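Local coordinates for glutathione S-transferase family protein (Populus trichocarpa, PDB 5F06) that binds glutathione and, as a Phi-class glutathione transferase, probably catalyses its conjugation to electrophilic substrates with release of a halide, at residues S14-C19 and S71-K76; Y175-P180 and V184-P189. All blocks are in the same frame, centred on the assembly; numbering follows the deposited sequence.

In the fold
Interaction 1 (14-19 with 71-76) lies in the thioredoxin-like N-terminal part of the chain and interaction 2 (175-180 with 184-189) in the helical C-terminal part. They lie on opposite sides of the chain's centre, their own centres 25 Å apart, and they do not touch, though their nearest atoms come within about 6 Å. Interaction 1 is nearer the active site: the side chain of Val16 is about 7 Å from bound glutathione, whereas that of Leu176 in interaction 2 is about 14 Å from it. Helix 170-176 spans the gap, since Pro171 and Tyr172 touch Arg15 on helix 11-22 and Leu176 lies further along the same helix.

Interaction 1 of 2, residues S14-C19 and S71-K76; sequences SRVLTC and SYIAEK
Ile73 reaches across from the last turns of helix 66-76 and overlaps Val16 and Cys19, one turn apart on helix 11-22. Its two branches divide the work: the terminal methyl CD1 lies 4.1 Å from Val16 CG1, while the branch methyl CG2 lies 4.1 Å from Cys19 SG. The side chains of Val16 and Ile73 cross at about a right angle, meeting methyl to methyl. With chi2 near 168°, the outer arm of Ile73 is extended and carries CD1 to the valine. Cys19 points its CB toward the facing helix, and its sulfur is set opposite the backbone N (chi1 179°), which brings it up to the isoleucine. Ile73 adopts two conformers, so these methyl contacts hold for one of them and are uncertain for the other.

No hydrogen bond crosses the contact; its three touching residues are buried and meet by van der Waals contact alone. A branched isoleucine suits the place because it can fill two positions at once, and the small valine and cysteine let it lie close to both. The nearest pair of CA atoms, Cys19 CA and Ala74 CA, is 7.6 Å apart, and the alanine there is small.

Neighbouring residues on the same helices face elsewhere. Arg15 hydrogen-bonds Ser66 and touches glutathione, while Ser71 bonds Lys97 of the second subunit, whose Ala94 also packs on Tyr72. The pairing joins the two helices that, in the thioredoxin-like fold of glutathione transferases, lie together on one side of the mixed sheet, next to the glutathione site that includes Cys12 and Ser66.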
ATOM      1  N   SER A  14      13.078   4.702   9.611  0.59  9.82           N
ATOM      2  CA  SER A  14      13.891   3.496   9.737  0.59 10.12           C
ATOM      3  C   SER A  14      13.658   2.531   8.581  0.59  9.88           C
ATOM      4  O   SER A  14      14.566   1.803   8.187  0.59  9.20           O
ATOM      5  CB  SER A  14      13.606   2.789  11.062  0.59 11.94           C
ATOM      6  OG  SER A  14      14.112   3.531  12.157  0.59 13.13           O
ATOM      7  N   ARG A  15      12.442   2.522   8.046  1.00  9.75           N
ATOM      8  CA  ARG A  15      12.129   1.658   6.913  1.00  8.67           C
ATOM      9  C   ARG A  15      13.013   2.020   5.719  1.00  7.84           C
ATOM     10  O   ARG A  15      13.509   1.139   5.014  1.00  7.52           O
ATOM     11  CB  ARG A  15      10.647   1.765   6.539  1.00 10.36           C
ATOM     12  CG  ARG A  15      10.196   0.707   5.549  1.00  9.76           C
ATOM     13  CD  ARG A  15       8.684   0.677   5.351  1.00 10.76           C
ATOM     14  NE  ARG A  15       7.969   0.295   6.571  1.00 11.87           N
ATOM     15  CZ  ARG A  15       7.243   1.118   7.326  1.00 12.32           C
ATOM     16  NH1 ARG A  15       7.094   2.400   7.006  1.00 12.19           N
ATOM     17  NH2 ARG A  15       6.647   0.648   8.412  1.00 13.66           N
ATOM     18  N   VAL A  16      13.226   3.315   5.504  1.00  8.55           N
ATOM     19  CA  VAL A  16      14.098   3.763   4.423  1.00  8.82           C
ATOM     20  C   VAL A  16      15.564   3.514   4.773  1.00  9.61           C
ATOM     21  O   VAL A  16      16.338   3.023   3.942  1.00  8.88           O
ATOM     22  CB  VAL A  16      13.890   5.263   4.112  1.00  9.03           C
ATOM     23  CG1 VAL A  16      14.799   5.710   2.971  1.00 10.90           C
ATOM     24  CG2 VAL A  16      12.441   5.543   3.768  1.00  8.96           C
ATOM     25  N   LEU A  17      15.945   3.844   6.004  1.00  9.07           N
ATOM     26  CA  LEU A  17      17.335   3.712   6.416  1.00  9.71           C
ATOM     27  C   LEU A  17      17.865   2.300   6.184  1.00 10.62           C
ATOM     28  O   LEU A  17      18.968   2.128   5.670  1.00 10.95           O
ATOM     29  CB  LEU A  17      17.497   4.096   7.885  1.00 10.70           C
ATOM     30  CG  LEU A  17      17.403   5.594   8.183  1.00 10.33           C
ATOM     31  CD1 LEU A  17      17.400   5.833   9.672  1.00 10.52           C
ATOM     32  CD2 LEU A  17      18.553   6.351   7.530  1.00 11.17           C
ATOM     33  N   THR A  18      17.084   1.286   6.545  0.60 10.77           N
ATOM     34  CA  THR A  18      17.548  -0.083   6.382  0.60 11.74           C
ATOM     35  C   THR A  18      17.675  -0.422   4.896  0.60 11.26           C
ATOM     36  O   THR A  18      18.601  -1.133   4.494  0.60 11.55           O
ATOM     37  CB  THR A  18      16.620  -1.099   7.093  0.60 14.04           C
ATOM     38  OG1 THR A  18      17.160  -2.420   6.962  0.60 15.73           O
ATOM     39  CG2 THR A  18      15.216  -1.063   6.521  0.60 14.02           C
ATOM     40  N   CYS A  19      16.768   0.105   4.076  1.00 10.20           N
ATOM     41  CA  CYS A  19      16.854  -0.091   2.631  1.00 10.04           C
ATOM     42  C   CYS A  19      18.132   0.539   2.071  1.00 10.65           C
ATOM     43  O   CYS A  19      18.844  -0.086   1.281  1.00 10.69           O
ATOM     44  CB  CYS A  19      15.628   0.496   1.924  1.00  8.87           C
ATOM     45  SG  CYS A  19      15.668   0.324   0.107  1.00 13.46           S
ATOM     46  N   SER A  71      11.079   1.744  -2.751  1.00 10.33           N
ATOM     47  CA  SER A  71      10.848   1.178  -4.074  1.00 12.86           C
ATOM     48  C   SER A  71      11.688   1.911  -5.122  1.00 11.75           C
ATOM     49  O   SER A  71      12.301   1.292  -5.996  1.00 12.47           O
ATOM     50  CB  SER A  71       9.356   1.247  -4.430  1.00 14.33           C
ATOM     51  OG  SER A  71       9.086   0.642  -5.683  1.00 16.43           O
ATOM     52  N   TYR A  72      11.716   3.234  -5.024  1.00 11.15           N
ATOM     53  CA  TYR A  72      12.543   4.051  -5.902  1.00 12.21           C
ATOM     54  C   TYR A  72      14.016   3.664  -5.794  1.00 11.36           C
ATOM     55  O   TYR A  72      14.674   3.383  -6.798  1.00 11.58           O
ATOM     56  CB  TYR A  72      12.366   5.531  -5.563  1.00 11.40           C
ATOM     57  CG  TYR A  72      13.269   6.428  -6.356  1.00 11.32           C
ATOM     58  CD1 TYR A  72      13.105   6.561  -7.729  1.00 11.92           C
ATOM     59  CD2 TYR A  72      14.286   7.144  -5.743  1.00 10.52           C
ATOM     60  CE1 TYR A  72      13.926   7.379  -8.468  1.00 13.39           C
ATOM     61  CE2 TYR A  72      15.118   7.970  -6.479  1.00 10.24           C
ATOM     62  CZ  TYR A  72      14.931   8.082  -7.840  1.00 12.97           C
ATOM     63  OH  TYR A  72      15.746   8.901  -8.591  1.00 13.19           O
ATOM     64  N   ILE A  73      14.521   3.654  -4.566  0.74 10.53           N
ATOM     65  CA  ILE A  73      15.914   3.312  -4.299  0.74 10.57           C
ATOM     66  C   ILE A  73      16.236   1.901  -4.793  0.74 10.99           C
ATOM     67  O   ILE A  73      17.254   1.682  -5.456  0.74 10.62           O
ATOM     68  CB  ILE A  73      16.219   3.431  -2.791  0.74 10.70           C
ATOM     69  CG1 ILE A  73      16.161   4.902  -2.365  0.74 10.73           C
ATOM     70  CG2 ILE A  73      17.586   2.848  -2.454  0.74 12.32           C
ATOM     71  CD1 ILE A  73      16.171   5.110  -0.860  0.74 10.67           C
ATOM     72  N   ALA A  74      15.360   0.952  -4.483  1.00 10.15           N
ATOM     73  CA  ALA A  74      15.572  -0.439  -4.870  1.00 10.94           C
ATOM     74  C   ALA A  74      15.613  -0.609  -6.389  1.00 12.23           C
ATOM     75  O   ALA A  74      16.401  -1.396  -6.912  1.00 13.27           O
ATOM     76  CB  ALA A  74      14.485  -1.321  -4.270  1.00 13.42           C
ATOM     77  N   GLU A  75      14.773   0.139  -7.095  1.00 12.66           N
ATOM     78  CA  GLU A  75      14.715   0.054  -8.548  1.00 17.37           C
ATOM     79  C   GLU A  75      15.896   0.776  -9.200  1.00 15.24           C
ATOM     80  O   GLU A  75      16.503   0.263 -10.141  1.00 16.04           O
ATOM     81  CB  GLU A  75      13.389   0.631  -9.059  1.00 23.33           C
ATOM     82  CG  GLU A  75      13.295   0.782 -10.573  1.00 32.34           C
ATOM     83  CD  GLU A  75      13.428  -0.540 -11.302  1.00 40.25           C
ATOM     84  OE1 GLU A  75      14.036  -0.560 -12.392  1.00 44.83           O
ATOM     85  OE2 GLU A  75      12.922  -1.561 -10.786  1.00 41.67           O
ATOM     86  N   LYS A  76      16.225   1.960  -8.694  1.00 13.00           N
ATOM     87  CA  LYS A  76      17.234   2.799  -9.326  1.00 14.66           C
ATOM     88  C   LYS A  76      18.634   2.203  -9.212  1.00 15.39           C
ATOM     89  O   LYS A  76      19.430   2.289 -10.147  1.00 15.72           O
ATOM     90  CB  LYS A  76      17.226   4.202  -8.716  1.00 12.55           C
ATOM     91  CG  LYS A  76      18.336   5.096  -9.254  1.00 12.61           C
ATOM     92  CD  LYS A  76      18.100   6.552  -8.926  1.00 11.87           C
ATOM     93  CE  LYS A  76      19.248   7.419  -9.404  1.00 14.69           C
ATOM     94  NZ  LYS A  76      18.857   8.855  -9.437  1.00 14.66           N
TER

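Interaction 2 of 2, residues Y175-P180 and V184-P189; sequences YLMKTP and VVNERP
The amide of Asn186 meets the methyl end of Met177: OD1 is 3.5 Å from CE and ND2 is 3.9 Å from it, the methyl standing well off the amide plane, outward of the oxygen and nitrogen and nearer to OD1. The other flat group, the ring of Tyr175, has CD of Lys178 at its edge and in its plane, while its hydroxyl bonds Met9 O and Met211 O.

The Met177 chain is bent at chi2 (-54°) and chi3 (-72°), which brings SD to 3.6 Å from Val185 CB. A flexible thioether can mould itself over a beta-branched valine in this way. Replacing Met177 by an alanine removes the thioether, and Val185 would probably lose this cover and the Asn186 amide its methyl neighbour. Deeper in, Leu176 CD2 faces a pair of valine methyls, 4.0 Å from Val185 CG2 and 4.1 Å from Val184 CG2.

No hydrogen bond crosses between the segments; two side-chain bonds form within them. Leu176 O takes both N and OG1 of Thr179, closing a type I turn, the hydroxyl on a lone pair at 2.8 Å. Val184 O receives NH1 of Arg188, the N-cap of helix 189-198.

The contact joins the last part of helix 170-176 and the turn after it to helix 183-186. Trp195 of helix 189-198 packs on Met177 and Val185, Ile114 of helix 90-120 on Leu176, and helix 130-153 meets Val184 and holds Arg188 through Asp145.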
ATOM      1  N   TYR A 175       9.310  -2.480  17.201  1.00 12.16           N
ATOM      2  CA  TYR A 175       8.702  -1.843  18.360  1.00 11.53           C
ATOM      3  C   TYR A 175       7.654  -2.740  19.016  1.00 12.15           C
ATOM      4  O   TYR A 175       7.520  -2.741  20.242  1.00 12.36           O
ATOM      5  CB  TYR A 175       8.084  -0.504  17.966  1.00 12.88           C
ATOM      6  CG  TYR A 175       9.072   0.650  17.899  1.00 15.08           C
ATOM      7  CD1 TYR A 175      10.188   0.696  18.730  1.00 17.85           C
ATOM      8  CD2 TYR A 175       8.878   1.703  17.018  1.00 15.96           C
ATOM      9  CE1 TYR A 175      11.082   1.746  18.676  1.00 18.84           C
ATOM     10  CE2 TYR A 175       9.772   2.762  16.960  1.00 16.89           C
ATOM     11  CZ  TYR A 175      10.869   2.775  17.794  1.00 17.06           C
ATOM     12  OH  TYR A 175      11.764   3.820  17.754  1.00 16.73           O
ATOM     13  N   LEU A 176       6.918  -3.506  18.211  1.00 13.50           N
ATOM     14  CA  LEU A 176       5.957  -4.465  18.749  1.00 14.24           C
ATOM     15  C   LEU A 176       6.651  -5.429  19.710  1.00 14.84           C
ATOM     16  O   LEU A 176       6.115  -5.766  20.768  1.00 14.65           O
ATOM     17  CB  LEU A 176       5.279  -5.246  17.619  1.00 12.86           C
ATOM     18  CG  LEU A 176       4.271  -6.326  18.030  1.00 16.29           C
ATOM     19  CD1 LEU A 176       2.854  -5.789  18.006  1.00 18.42           C
ATOM     20  CD2 LEU A 176       4.393  -7.551  17.140  1.00 17.90           C
ATOM     21  N   MET A 177       7.855  -5.857  19.349  1.00 13.74           N
ATOM     22  CA  MET A 177       8.561  -6.863  20.134  1.00 13.53           C
ATOM     23  C   MET A 177       9.031  -6.317  21.481  1.00 15.01           C
ATOM     24  O   MET A 177       9.477  -7.077  22.340  1.00 14.99           O
ATOM     25  CB  MET A 177       9.748  -7.416  19.344  1.00 12.39           C
ATOM     26  CG  MET A 177       9.336  -8.205  18.102  1.00 11.57           C
ATOM     27  SD  MET A 177       8.173  -9.542  18.439  1.00 15.52           S
ATOM     28  CE  MET A 177       9.247 -10.701  19.276  1.00 15.06           C
ATOM     29  N   LYS A 178       8.922  -5.005  21.664  1.00 16.81           N
ATOM     30  CA  LYS A 178       9.243  -4.380  22.945  1.00 18.42           C
ATOM     31  C   LYS A 178       8.042  -4.388  23.889  1.00 18.60           C
ATOM     32  O   LYS A 178       8.179  -4.087  25.075  1.00 20.94           O
ATOM     33  CB  LYS A 178       9.716  -2.939  22.736  1.00 18.23           C
ATOM     34  CG  LYS A 178      10.966  -2.800  21.886  1.00 19.92           C
ATOM     35  CD  LYS A 178      11.372  -1.341  21.769  1.00 21.70           C
ATOM     36  CE  LYS A 178      12.693  -1.182  21.038  1.00 21.51           C
ATOM     37  NZ  LYS A 178      13.841  -1.718  21.826  1.00 23.20           N
ATOM     38  N   THR A 179       6.871  -4.724  23.353  1.00 14.94           N
ATOM     39  CA  THR A 179       5.621  -4.680  24.108  1.00 14.24           C
ATOM     40  C   THR A 179       5.126  -6.090  24.442  1.00 13.84           C
ATOM     41  O   THR A 179       5.665  -7.077  23.938  1.00 13.87           O
ATOM     42  CB  THR A 179       4.511  -3.937  23.321  1.00 14.18           C
ATOM     43  OG1 THR A 179       3.956  -4.802  22.321  1.00 12.61           O
ATOM     44  CG2 THR A 179       5.051  -2.668  22.663  1.00 13.34           C
ATOM     45  N   PRO A 180       4.090  -6.192  25.290  1.00 14.43           N
ATOM     46  CA  PRO A 180       3.507  -7.512  25.569  1.00 15.01           C
ATOM     47  C   PRO A 180       2.943  -8.184  24.316  1.00 14.89           C
ATOM     48  O   PRO A 180       2.832  -9.411  24.275  1.00 14.44           O
ATOM     49  CB  PRO A 180       2.389  -7.199  26.567  1.00 15.46           C
ATOM     50  CG  PRO A 180       2.805  -5.929  27.217  1.00 16.42           C
ATOM     51  CD  PRO A 180       3.496  -5.143  26.140  1.00 15.19           C
ATOM     52  N   VAL A 184       2.390 -12.467  19.904  1.00 12.80           N
ATOM     53  CA  VAL A 184       1.813 -12.962  18.654  1.00 13.66           C
ATOM     54  C   VAL A 184       2.911 -13.468  17.723  1.00 13.17           C
ATOM     55  O   VAL A 184       2.691 -14.389  16.942  1.00 12.63           O
ATOM     56  CB  VAL A 184       0.968 -11.891  17.916  1.00 15.53           C
ATOM     57  CG1 VAL A 184      -0.175 -11.426  18.787  1.00 17.93           C
ATOM     58  CG2 VAL A 184       1.821 -10.710  17.470  1.00 14.69           C
ATOM     59  N   VAL A 185       4.096 -12.876  17.823  1.00 13.59           N
ATOM     60  CA  VAL A 185       5.251 -13.333  17.056  1.00 13.74           C
ATOM     61  C   VAL A 185       5.894 -14.542  17.730  1.00 14.62           C
ATOM     62  O   VAL A 185       6.169 -15.552  17.083  1.00 13.74           O
ATOM     63  CB  VAL A 185       6.295 -12.197  16.894  1.00 12.37           C
ATOM     64  CG1 VAL A 185       7.621 -12.717  16.330  1.00 11.87           C
ATOM     65  CG2 VAL A 185       5.735 -11.105  16.007  1.00 11.64           C
ATOM     66  N   ASN A 186       6.116 -14.446  19.037  1.00 15.14           N
ATOM     67  CA  ASN A 186       6.844 -15.483  19.753  1.00 16.24           C
ATOM     68  C   ASN A 186       6.126 -16.829  19.821  1.00 17.90           C
ATOM     69  O   ASN A 186       6.772 -17.862  19.978  1.00 19.46           O
ATOM     70  CB  ASN A 186       7.164 -15.011  21.170  1.00 15.64           C
ATOM     71  CG  ASN A 186       8.320 -14.029  21.208  1.00 17.08           C
ATOM     72  OD1 ASN A 186       9.202 -14.056  20.349  1.00 18.12           O
ATOM     73  ND2 ASN A 186       8.324 -13.158  22.208  1.00 18.73           N
ATOM     74  N   GLU A 187       4.801 -16.821  19.695  1.00 16.24           N
ATOM     75  CA  GLU A 187       4.014 -18.049  19.826  1.00 16.36           C
ATOM     76  C   GLU A 187       3.807 -18.783  18.502  1.00 16.83           C
ATOM     77  O   GLU A 187       3.187 -19.850  18.469  1.00 16.49           O
ATOM     78  CB  GLU A 187       2.656 -17.734  20.455  1.00 15.83           C
ATOM     79  CG  GLU A 187       2.733 -17.495  21.950  1.00 16.06           C
ATOM     80  CD  GLU A 187       1.399 -17.143  22.561  1.00 19.13           C
ATOM     81  OE1 GLU A 187       0.380 -17.174  21.835  1.00 17.60           O
ATOM     82  OE2 GLU A 187       1.372 -16.835  23.771  1.00 19.53           O
ATOM     83  N   ARG A 188       4.330 -18.210  17.422  1.00 16.43           N
ATOM     84  CA  ARG A 188       4.288 -18.831  16.098  1.00 14.38           C
ATOM     85  C   ARG A 188       5.717 -19.136  15.641  1.00 14.32           C
ATOM     86  O   ARG A 188       6.446 -18.223  15.251  1.00 13.87           O
ATOM     87  CB  ARG A 188       3.574 -17.910  15.105  1.00 13.73           C
ATOM     88  CG  ARG A 188       2.093 -17.759  15.404  1.00 13.87           C
ATOM     89  CD  ARG A 188       1.468 -16.577  14.689  1.00 12.54           C
ATOM     90  NE  ARG A 188       0.023 -16.544  14.885  1.00 12.83           N
ATOM     91  CZ  ARG A 188      -0.587 -16.080  15.972  1.00 13.58           C
ATOM     92  NH1 ARG A 188       0.111 -15.596  16.996  1.00 13.30           N
ATOM     93  NH2 ARG A 188      -1.907 -16.104  16.038  1.00 14.56           N
ATOM     94  N   PRO A 189       6.128 -20.419  15.696  1.00 14.89           N
ATOM     95  CA  PRO A 189       7.557 -20.743  15.568  1.00 15.78           C
ATOM     96  C   PRO A 189       8.220 -20.260  14.279  1.00 15.10           C
ATOM     97  O   PRO A 189       9.332 -19.738  14.346  1.00 14.92           O
ATOM     98  CB  PRO A 189       7.584 -22.279  15.640  1.00 17.22           C
ATOM     99  CG  PRO A 189       6.187 -22.725  15.382  1.00 18.33           C
ATOM    100  CD  PRO A 189       5.311 -21.628  15.901  1.00 16.86           C
TER